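Local coordinates for NADH-rubredoxin oxidoreductase (Clostridium acetobutylicum, PDB 3KLJ), which catalyses the NADH-dependent reduction of rubredoxin through a bound FAD, passing electrons on to the oxygen-scavenging system of this obligate anaerobe, at residues A[41-44]-A[45-48]; A[59-62]-A[63-67]; A[234-238]-A[239-243]. All coordinates share one frame; numbering follows the deposited sequence.

Contact 1 of 3, residues A[41-44]-A[45-48]. With FAD (flavin-adenine dinucleotide), chain B.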
loop_
_atom_site.group_PDB
_atom_site.type_symbol
_atom_site.label_atom_id
_atom_site.label_comp_id
_atom_site.label_asym_id
_atom_site.label_seq_id
_atom_site.Cartn_x
_atom_site.Cartn_y
_atom_site.Cartn_z
ATOM N N GLU A 41 -4.493 16.518 -4.839
ATOM C CA GLU A 41 -5.314 16.745 -3.642
ATOM C C GLU A 41 -5.162 18.180 -3.126
ATOM O O GLU A 41 -4.219 18.884 -3.496
ATOM C CB GLU A 41 -4.951 15.753 -2.525
ATOM C CG GLU A 41 -4.917 14.278 -2.947
ATOM C CD GLU A 41 -4.789 13.322 -1.758
ATOM O OE1 GLU A 41 -5.458 13.537 -0.732
ATOM O OE2 GLU A 41 -4.029 12.338 -1.857
ATOM N N LYS A 42 -6.086 18.605 -2.266
ATOM C CA LYS A 42 -6.037 19.961 -1.714
ATOM C C LYS A 42 -5.270 20.034 -0.388
ATOM O O LYS A 42 -5.276 21.068 0.288
ATOM C CB LYS A 42 -7.443 20.572 -1.596
ATOM C CG LYS A 42 -8.477 19.709 -0.895
ATOM C CD LYS A 42 -9.862 20.363 -0.950
ATOM C CE LYS A 42 -10.973 19.349 -0.671
ATOM N NZ LYS A 42 -11.182 18.433 -1.831
ATOM N N TYR A 43 -4.597 18.936 -0.048
ATOM C CA TYR A 43 -3.848 18.813 1.204
ATOM C C TYR A 43 -2.368 18.573 0.941
ATOM O O TYR A 43 -1.993 17.967 -0.070
ATOM C CB TYR A 43 -4.424 17.671 2.079
ATOM C CG TYR A 43 -5.940 17.693 2.154
ATOM C CD1 TYR A 43 -6.607 18.689 2.874
ATOM C CD2 TYR A 43 -6.708 16.745 1.473
ATOM C CE1 TYR A 43 -7.998 18.728 2.930
ATOM C CE2 TYR A 43 -8.102 16.773 1.528
ATOM C CZ TYR A 43 -8.738 17.771 2.257
ATOM O OH TYR A 43 -10.112 17.814 2.323
ATOM N N LEU A 44 -1.532 19.066 1.848
ATOM C CA LEU A 44 -0.101 18.748 1.861
ATOM C C LEU A 44 0.125 17.241 2.072
ATOM O O LEU A 44 -0.809 16.530 2.457
ATOM C CB LEU A 44 0.586 19.558 2.964
ATOM C CG LEU A 44 1.186 20.944 2.646
ATOM C CD1 LEU A 44 0.966 21.457 1.217
ATOM C CD2 LEU A 44 0.802 21.988 3.681
ATOM N N PRO A 45 1.351 16.745 1.794
ATOM C CA PRO A 45 1.662 15.345 2.054
ATOM C C PRO A 45 1.256 14.883 3.450
ATOM O O PRO A 45 1.595 15.523 4.446
ATOM C CB PRO A 45 3.179 15.300 1.899
ATOM C CG PRO A 45 3.437 16.275 0.800
ATOM C CD PRO A 45 2.393 17.376 0.959
ATOM N N TYR A 46 0.547 13.762 3.504
ATOM C CA TYR A 46 0.121 13.204 4.781
ATOM C C TYR A 46 0.419 11.716 4.888
ATOM O O TYR A 46 0.608 11.032 3.868
ATOM C CB TYR A 46 -1.356 13.499 5.033
ATOM C CG TYR A 46 -2.322 13.051 3.951
ATOM C CD1 TYR A 46 -2.713 13.925 2.926
ATOM C CD2 TYR A 46 -2.876 11.768 3.970
ATOM C CE1 TYR A 46 -3.631 13.527 1.945
ATOM C CE2 TYR A 46 -3.785 11.359 2.999
ATOM C CZ TYR A 46 -4.163 12.245 1.989
ATOM O OH TYR A 46 -5.070 11.832 1.034
ATOM N N TYR A 47 0.482 11.233 6.128
ATOM C CA TYR A 47 0.804 9.835 6.410
ATOM C C TYR A 47 -0.427 8.985 6.112
ATOM O O TYR A 47 -1.213 8.646 7.016
ATOM C CB TYR A 47 1.252 9.659 7.865
ATOM C CG TYR A 47 2.100 8.424 8.077
ATOM C CD1 TYR A 47 1.515 7.205 8.413
ATOM C CD2 TYR A 47 3.487 8.474 7.927
ATOM C CE1 TYR A 47 2.293 6.057 8.597
ATOM C CE2 TYR A 47 4.271 7.339 8.116
ATOM C CZ TYR A 47 3.664 6.136 8.456
ATOM O OH TYR A 47 4.420 5.012 8.628
ATOM N N ARG A 48 -0.582 8.667 4.830
ATOM C CA ARG A 48 -1.759 7.963 4.309
ATOM C C ARG A 48 -2.211 6.707 5.108
ATOM O O ARG A 48 -3.417 6.516 5.271
ATOM C CB ARG A 48 -1.565 7.631 2.817
ATOM C CG ARG A 48 -2.844 7.211 2.055
ATOM C CD ARG A 48 -2.556 6.989 0.539
ATOM N NE ARG A 48 -1.997 8.196 -0.082
ATOM C CZ ARG A 48 -2.687 9.310 -0.335
ATOM N NH1 ARG A 48 -2.082 10.357 -0.881
ATOM N NH2 ARG A 48 -3.982 9.386 -0.051
HETATM P PA FAD B . 0.581 8.319 -2.603
HETATM O O1A FAD B . -0.611 7.724 -3.305
HETATM O O2A FAD B . 0.473 8.241 -1.099
HETATM O O5B FAD B . 0.769 9.835 -3.062
HETATM C C5B FAD B . 0.743 10.189 -4.433
HETATM C C4B FAD B . 0.099 11.567 -4.588
HETATM O O4B FAD B . 0.181 11.984 -5.950
HETATM C C3B FAD B . -1.385 11.527 -4.231
HETATM O O3B FAD B . -1.668 12.564 -3.307
HETATM C C2B FAD B . -2.114 11.742 -5.544
HETATM O O2B FAD B . -3.282 12.518 -5.394
HETATM C C1B FAD B . -1.076 12.484 -6.374
HETATM N N9A FAD B . -1.251 12.318 -7.828
HETATM C C8A FAD B . -1.694 11.208 -8.497
HETATM N N7A FAD B . -1.702 11.479 -9.823
HETATM C C5A FAD B . -1.265 12.740 -10.015
HETATM C C6A FAD B . -1.089 13.510 -11.165
HETATM N N6A FAD B . -1.624 13.117 -12.322
HETATM N N1A FAD B . -0.622 14.806 -11.036
HETATM C C2A FAD B . -0.333 15.333 -9.791
HETATM N N3A FAD B . -0.522 14.567 -8.656
HETATM C C4A FAD B . -0.978 13.284 -8.767
HETATM N N1 FAD B . 1.482 0.995 3.619
HETATM C C2 FAD B . 2.219 0.299 4.553
HETATM O O2 FAD B . 3.399 0.078 4.343
HETATM N N3 FAD B . 1.646 -0.126 5.734
HETATM C C4 FAD B . 0.319 0.131 5.983
HETATM O O4 FAD B . -0.167 -0.276 7.042
HETATM C C4X FAD B . -0.449 0.825 5.036
HETATM N N5 FAD B . -1.788 1.105 5.267
HETATM C C5X FAD B . -2.535 1.794 4.331
HETATM C C6 FAD B . -3.889 2.068 4.568
HETATM C C7 FAD B . -4.631 2.780 3.612
HETATM C C7M FAD B . -6.081 3.075 3.860
HETATM C C8 FAD B . -4.027 3.202 2.427
HETATM C C8M FAD B . -4.802 3.962 1.380
HETATM C C9 FAD B . -2.686 2.921 2.197
HETATM C C9A FAD B . -1.934 2.223 3.147
HETATM N N10 FAD B . -0.587 1.952 2.912
HETATM C C10 FAD B . 0.150 1.258 3.853
HETATM C "C1'" FAD B . 0.055 2.386 1.636
HETATM C "C2'" FAD B . 0.838 3.673 1.782
HETATM O "O2'" FAD B . -0.068 4.714 2.089
HETATM C "C3'" FAD B . 1.521 3.934 0.455
HETATM O "O3'" FAD B . 2.500 2.938 0.223
HETATM C "C4'" FAD B . 2.196 5.293 0.385
HETATM O "O4'" FAD B . 1.260 6.329 0.651
HETATM C "C5'" FAD B . 2.741 5.486 -1.025
HETATM O "O5'" FAD B . 3.185 6.814 -1.124
HETATM P P FAD B . 3.340 7.488 -2.554
HETATM O O1P FAD B . 3.888 8.894 -2.372
HETATM O O2P FAD B . 4.155 6.620 -3.483
HETATM O O3P FAD B . 1.852 7.519 -3.180
#

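Contact 2 of 3, residues A[59-62]-A[63-67]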
loop_
_atom_site.group_PDB
_atom_site.type_symbol
_atom_site.label_atom_id
_atom_site.label_comp_id
_atom_site.label_asym_id
_atom_site.label_seq_id
_atom_site.Cartn_x
_atom_site.Cartn_y
_atom_site.Cartn_z
ATOM N N LYS A 59 -9.928 11.934 14.074
ATOM C CA LYS A 59 -8.815 12.842 13.798
ATOM C C LYS A 59 -9.049 13.560 12.467
ATOM O O LYS A 59 -9.798 13.069 11.618
ATOM C CB LYS A 59 -7.479 12.078 13.801
ATOM C CG LYS A 59 -7.018 11.732 15.234
ATOM C CD LYS A 59 -5.723 10.932 15.242
ATOM C CE LYS A 59 -5.253 10.689 16.683
ATOM N NZ LYS A 59 -5.060 11.960 17.435
ATOM N N SER A 60 -8.430 14.725 12.290
ATOM C CA SER A 60 -8.547 15.477 11.039
ATOM C C SER A 60 -7.266 15.415 10.208
ATOM O O SER A 60 -6.296 14.722 10.582
ATOM C CB SER A 60 -8.954 16.927 11.310
ATOM O OG SER A 60 -7.962 17.600 12.064
ATOM N N ILE A 61 -7.278 16.109 9.065
ATOM C CA ILE A 61 -6.131 16.147 8.159
ATOM C C ILE A 61 -4.880 16.659 8.873
ATOM O O ILE A 61 -3.790 16.100 8.727
ATOM C CB ILE A 61 -6.428 16.952 6.835
ATOM C CG1 ILE A 61 -5.204 16.993 5.905
ATOM C CG2 ILE A 61 -6.926 18.386 7.125
ATOM C CD1 ILE A 61 -4.793 15.646 5.298
ATOM N N ASP A 62 -5.062 17.709 9.662
ATOM C CA ASP A 62 -3.983 18.325 10.426
ATOM C C ASP A 62 -3.197 17.348 11.307
ATOM O O ASP A 62 -1.989 17.517 11.480
ATOM C CB ASP A 62 -4.547 19.478 11.247
ATOM C CG ASP A 62 -5.479 20.351 10.430
ATOM O OD1 ASP A 62 -5.036 20.831 9.357
ATOM O OD2 ASP A 62 -6.646 20.545 10.842
ATOM N N ASP A 63 -3.880 16.326 11.832
ATOM C CA ASP A 63 -3.252 15.339 12.700
ATOM C C ASP A 63 -2.396 14.324 11.954
ATOM O O ASP A 63 -1.620 13.608 12.587
ATOM C CB ASP A 63 -4.297 14.567 13.506
ATOM C CG ASP A 63 -5.217 15.467 14.271
ATOM O OD1 ASP A 63 -4.728 16.426 14.906
ATOM O OD2 ASP A 63 -6.434 15.211 14.229
ATOM N N ILE A 64 -2.553 14.234 10.630
ATOM C CA ILE A 64 -1.809 13.236 9.851
ATOM C C ILE A 64 -0.850 13.798 8.796
ATOM O O ILE A 64 -0.134 13.032 8.143
ATOM C CB ILE A 64 -2.724 12.131 9.224
ATOM C CG1 ILE A 64 -3.743 12.726 8.235
ATOM C CG2 ILE A 64 -3.393 11.279 10.326
ATOM C CD1 ILE A 64 -4.344 11.686 7.290
ATOM N N LEU A 65 -0.841 15.124 8.634
ATOM C CA LEU A 65 0.116 15.808 7.747
ATOM C C LEU A 65 1.547 15.494 8.184
ATOM O O LEU A 65 1.846 15.495 9.383
ATOM C CB LEU A 65 -0.111 17.342 7.771
ATOM C CG LEU A 65 -1.400 17.918 7.160
ATOM C CD1 LEU A 65 -1.538 19.449 7.351
ATOM C CD2 LEU A 65 -1.521 17.538 5.694
ATOM N N ILE A 66 2.423 15.223 7.221
ATOM C CA ILE A 66 3.835 14.977 7.533
ATOM C C ILE A 66 4.498 16.281 8.007
ATOM O O ILE A 66 5.131 16.327 9.070
ATOM C CB ILE A 66 4.631 14.339 6.348
ATOM C CG1 ILE A 66 4.012 12.999 5.908
ATOM C CG2 ILE A 66 6.072 14.093 6.773
ATOM C CD1 ILE A 66 4.612 12.396 4.559
ATOM N N LYS A 67 4.349 17.335 7.207
ATOM C CA LYS A 67 4.825 18.660 7.585
ATOM C C LYS A 67 3.704 19.652 7.390
ATOM O O LYS A 67 2.901 19.509 6.463
ATOM C CB LYS A 67 6.025 19.086 6.731
ATOM C CG LYS A 67 7.232 18.152 6.802
ATOM C CD LYS A 67 7.956 18.211 8.141
ATOM C CE LYS A 67 9.077 17.178 8.143
ATOM N NZ LYS A 67 9.803 17.164 9.425
HETATM O O HOH W 1 -7.824 17.515 14.746
#

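Contact 3 of 3, residues A[234-238]-A[239-243]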
loop_
_atom_site.group_PDB
_atom_site.type_symbol
_atom_site.label_atom_id
_atom_site.label_comp_id
_atom_site.label_asym_id
_atom_site.label_seq_id
_atom_site.Cartn_x
_atom_site.Cartn_y
_atom_site.Cartn_z
ATOM N N ASP A 234 -1.524 6.958 -15.828
ATOM C CA ASP A 234 -2.142 7.215 -17.136
ATOM C C ASP A 234 -1.478 8.365 -17.894
ATOM O O ASP A 234 -1.414 8.349 -19.121
ATOM C CB ASP A 234 -3.642 7.493 -16.995
ATOM C CG ASP A 234 -4.377 7.391 -18.321
ATOM O OD1 ASP A 234 -4.256 6.337 -18.981
ATOM O OD2 ASP A 234 -5.067 8.357 -18.707
ATOM N N PHE A 235 -0.980 9.361 -17.158
ATOM C CA PHE A 235 -0.313 10.535 -17.759
ATOM C C PHE A 235 0.995 10.233 -18.525
ATOM O O PHE A 235 1.526 11.114 -19.190
ATOM C CB PHE A 235 -0.068 11.627 -16.706
ATOM C CG PHE A 235 0.716 11.149 -15.524
ATOM C CD1 PHE A 235 0.066 10.653 -14.407
ATOM C CD2 PHE A 235 2.109 11.175 -15.538
ATOM C CE1 PHE A 235 0.795 10.181 -13.310
ATOM C CE2 PHE A 235 2.841 10.704 -14.450
ATOM C CZ PHE A 235 2.184 10.214 -13.338
ATOM N N ILE A 236 1.522 9.011 -18.426
ATOM C CA ILE A 236 2.721 8.647 -19.209
ATOM C C ILE A 236 2.393 8.050 -20.581
ATOM O O ILE A 236 3.299 7.827 -21.381
ATOM C CB ILE A 236 3.699 7.666 -18.449
ATOM C CG1 ILE A 236 3.155 6.225 -18.439
ATOM C CG2 ILE A 236 4.047 8.196 -17.064
ATOM C CD1 ILE A 236 4.192 5.150 -18.081
ATOM N N LYS A 237 1.104 7.813 -20.840
ATOM C CA LYS A 237 0.618 7.032 -22.006
ATOM C C LYS A 237 1.206 7.359 -23.390
ATOM O O LYS A 237 1.341 6.465 -24.238
ATOM C CB LYS A 237 -0.920 7.064 -22.093
ATOM C CG LYS A 237 -1.517 8.440 -22.374
ATOM C CD LYS A 237 -2.906 8.357 -23.018
ATOM C CE LYS A 237 -4.019 8.444 -21.980
ATOM N NZ LYS A 237 -4.029 9.758 -21.270
ATOM N N ASP A 238 1.537 8.629 -23.613
ATOM C CA ASP A 238 2.055 9.041 -24.919
ATOM C C ASP A 238 3.582 9.019 -24.993
ATOM O O ASP A 238 4.157 9.196 -26.064
ATOM C CB ASP A 238 1.511 10.417 -25.310
ATOM C CG ASP A 238 0.086 10.354 -25.830
ATOM O OD1 ASP A 238 -0.443 9.234 -26.000
ATOM O OD2 ASP A 238 -0.504 11.429 -26.074
ATOM N N THR A 239 4.235 8.753 -23.866
ATOM C CA THR A 239 5.691 8.793 -23.805
ATOM C C THR A 239 6.300 7.406 -23.967
ATOM O O THR A 239 5.585 6.405 -24.017
ATOM C CB THR A 239 6.166 9.390 -22.473
ATOM O OG1 THR A 239 6.086 8.389 -21.452
ATOM C CG2 THR A 239 5.307 10.592 -22.082
ATOM N N GLU A 240 7.627 7.358 -24.024
ATOM C CA GLU A 240 8.336 6.092 -24.060
ATOM C C GLU A 240 8.822 5.646 -22.681
ATOM O O GLU A 240 9.715 4.810 -22.581
ATOM C CB GLU A 240 9.491 6.148 -25.067
ATOM C CG GLU A 240 9.040 6.294 -26.515
ATOM C CD GLU A 240 8.075 5.201 -26.939
ATOM O OE1 GLU A 240 6.934 5.527 -27.332
ATOM O OE2 GLU A 240 8.452 4.013 -26.866
ATOM N N ILE A 241 8.233 6.198 -21.619
ATOM C CA ILE A 241 8.585 5.791 -20.259
ATOM C C ILE A 241 8.132 4.340 -20.055
ATOM O O ILE A 241 6.948 4.018 -20.197
ATOM C CB ILE A 241 7.941 6.710 -19.187
ATOM C CG1 ILE A 241 8.542 8.125 -19.258
ATOM C CG2 ILE A 241 8.109 6.106 -17.777
ATOM C CD1 ILE A 241 7.669 9.201 -18.638
ATOM N N ALA A 242 9.084 3.467 -19.740
ATOM C CA ALA A 242 8.794 2.038 -19.658
ATOM C C ALA A 242 7.964 1.736 -18.430
ATOM O O ALA A 242 8.190 2.306 -17.360
ATOM C CB ALA A 242 10.076 1.223 -19.653
ATOM N N SER A 243 6.981 0.857 -18.600
ATOM C CA SER A 243 6.144 0.432 -17.491
ATOM C C SER A 243 5.664 -0.992 -17.694
ATOM O O SER A 243 5.540 -1.467 -18.826
ATOM C CB SER A 243 4.939 1.380 -17.311
ATOM O OG SER A 243 4.067 1.324 -18.432
HETATM O O HOH W 2 4.371 4.943 -21.787
HETATM O O HOH W 3 6.496 8.639 -27.229
#

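Contact 1 of 3, residues A[41-44]-A[45-48]
The loop bends between Leu44 and Pro45, and the end-to-end directions of 41-44 and 45-48 lie 108° apart, so Glu41 can meet Tyr46 and Arg48 across the bend. Glu41 runs extended beyond CG. Its two carboxylate oxygens go different ways: OE1 to Tyr46, OE2 to Arg48 and the ribose of FAD. OE1 takes a very short hydrogen bond from Tyr46 OH, 2.5 Å long. It lies at the edge of the Tyr46 ring, in the ring plane, and the carboxylate is turned 80° from that ring. OE2 is reached by Arg48 NH1 at 2.9 Å, a salt bridge that lies close to the guanidinium plane. This is part of the FAD-binding domain of a GR-fold enzyme, in the loop that follows strand 35-38. Both Glu41 and Arg48 bind FAD. The ribose hydroxyl O3B of FAD lies 2.8 Å from Glu41 OE2. Arg48 NE donates to the phosphate oxygen O2A of FAD at 2.7 Å, nearly straight. Arg48 leaves the backbone with CG anti to N (chi1 -165°) and bends at chi3, which brings the guanidinium between the carboxylate and the phosphate. Arg48 NH2 also donates to Tyr46 OH at 2.9 Å, and that oxygen lies tilted out of the guanidinium plane. Tyr131 O accepts from Arg48 NH2, and Tyr133 N bonds to Tyr46 OH. Tyr43 CB packs against Tyr46 CD1 at 4.2 Å.

Contact 2 of 3, residues A[59-62]-A[63-67]
Asp63 OD2 is gripped by the backbone N of Ser60 and by a water. Ser60 N donates to Asp63 OD2 at 2.8 Å with an angle of 158°. It meets the oxygen on the anti side, 31° out of the carboxylate plane. The water donates to Asp63 OD2 at 2.7 Å and also bonds to Ser60 OG, so it bridges the two side chains. Asp63 CG stands anti to its own carbonyl carbon (chi1 -54°), which turns the carboxylate back toward Ser60. Lys59 CB lies 3.3 Å from Asp63 OD2, and the two side chains cross at about a right angle. Backbone bonds close the turn. Asp63 N donates to Ser60 O at 3.2 Å, and Ile64 N donates to Ile61 O at 2.9 Å. Leu65 N adds a weak bond to Ile61 O. On the apolar side Ile61 CG1 meets Leu65 CD2 at 3.7 Å, and the Ile61 side chain also packs on Tyr43, Tyr46 and Tyr133. Ile64 packs on Leu51 and Ile54 of helix 51-56. The turn lies in the loop between helix 51-56 and helix 69-74 within the FAD-binding domain, with Ile61 and Ile64 packed on neighbouring parts of the fold. The carboxylate of Asp63 holds the start of the turn through an amide and a water, and Lys59 NZ, near it but not in contact, would probably favour its negative charge.

Contact 3 of 3, residues A[234-238]-A[239-243]
An ST turn at Thr239 follows directly on a type I beta turn from Ile236 to Thr239, in the loop between strands 229-231 and 247-249. Ile236 O accepts from both the amide N and the hydroxyl of Thr239. The backbone N of Thr239 reaches Ile236 O at 2.8 Å with an angle of 161°, from above the carbonyl plane. Thr239 OG1 donates to the same Ile236 O, also at 2.8 Å, but in the carbonyl plane and on a lone pair. The hydroxyl then accepts from Ile241 N at 3.1 Å, which makes the ST turn. Thr239 OG1 stands between its backbone N and carbonyl carbon (chi1 79°), and from there it serves both the carbonyl behind it and the amide ahead. Beside this, Ile236 CD1 meets Ile241 CG2 at 4.0 Å, the two side chains crossing at about a right angle. Ser243 OG lies 3.8 Å from Ile236 CD1. Ile236 and Ile241 both pack on Ile247 of strand 247-249, and Phe235 touches FAD. The Thr239 hydroxyl thus acts as donor and acceptor at once, which fixes its rotation and ties the two turns together.

How the contacts relate
Contacts 1 and 2 adjoin, with centres about 8 Å apart. Two probable backbone hydrogen bonds tie them: Tyr47 N to Ile64 O at 2.8 Å, and Ile66 N to Pro45 O at 2.9 Å. Contact 2 thus lies against the loop that holds Glu41 and Arg48, while its own Ile64 side chain stays about 9 Å from the cofactor. Contact 3 stands apart. Its centre is about 25 Å from that of contact 1 and about 33 Å from that of contact 2, and its nearest atoms are about 12 Å from contact 1. It still reaches the same cofactor, through Phe235. Contacts 1 and 3 thus each supply residues to one FAD pocket.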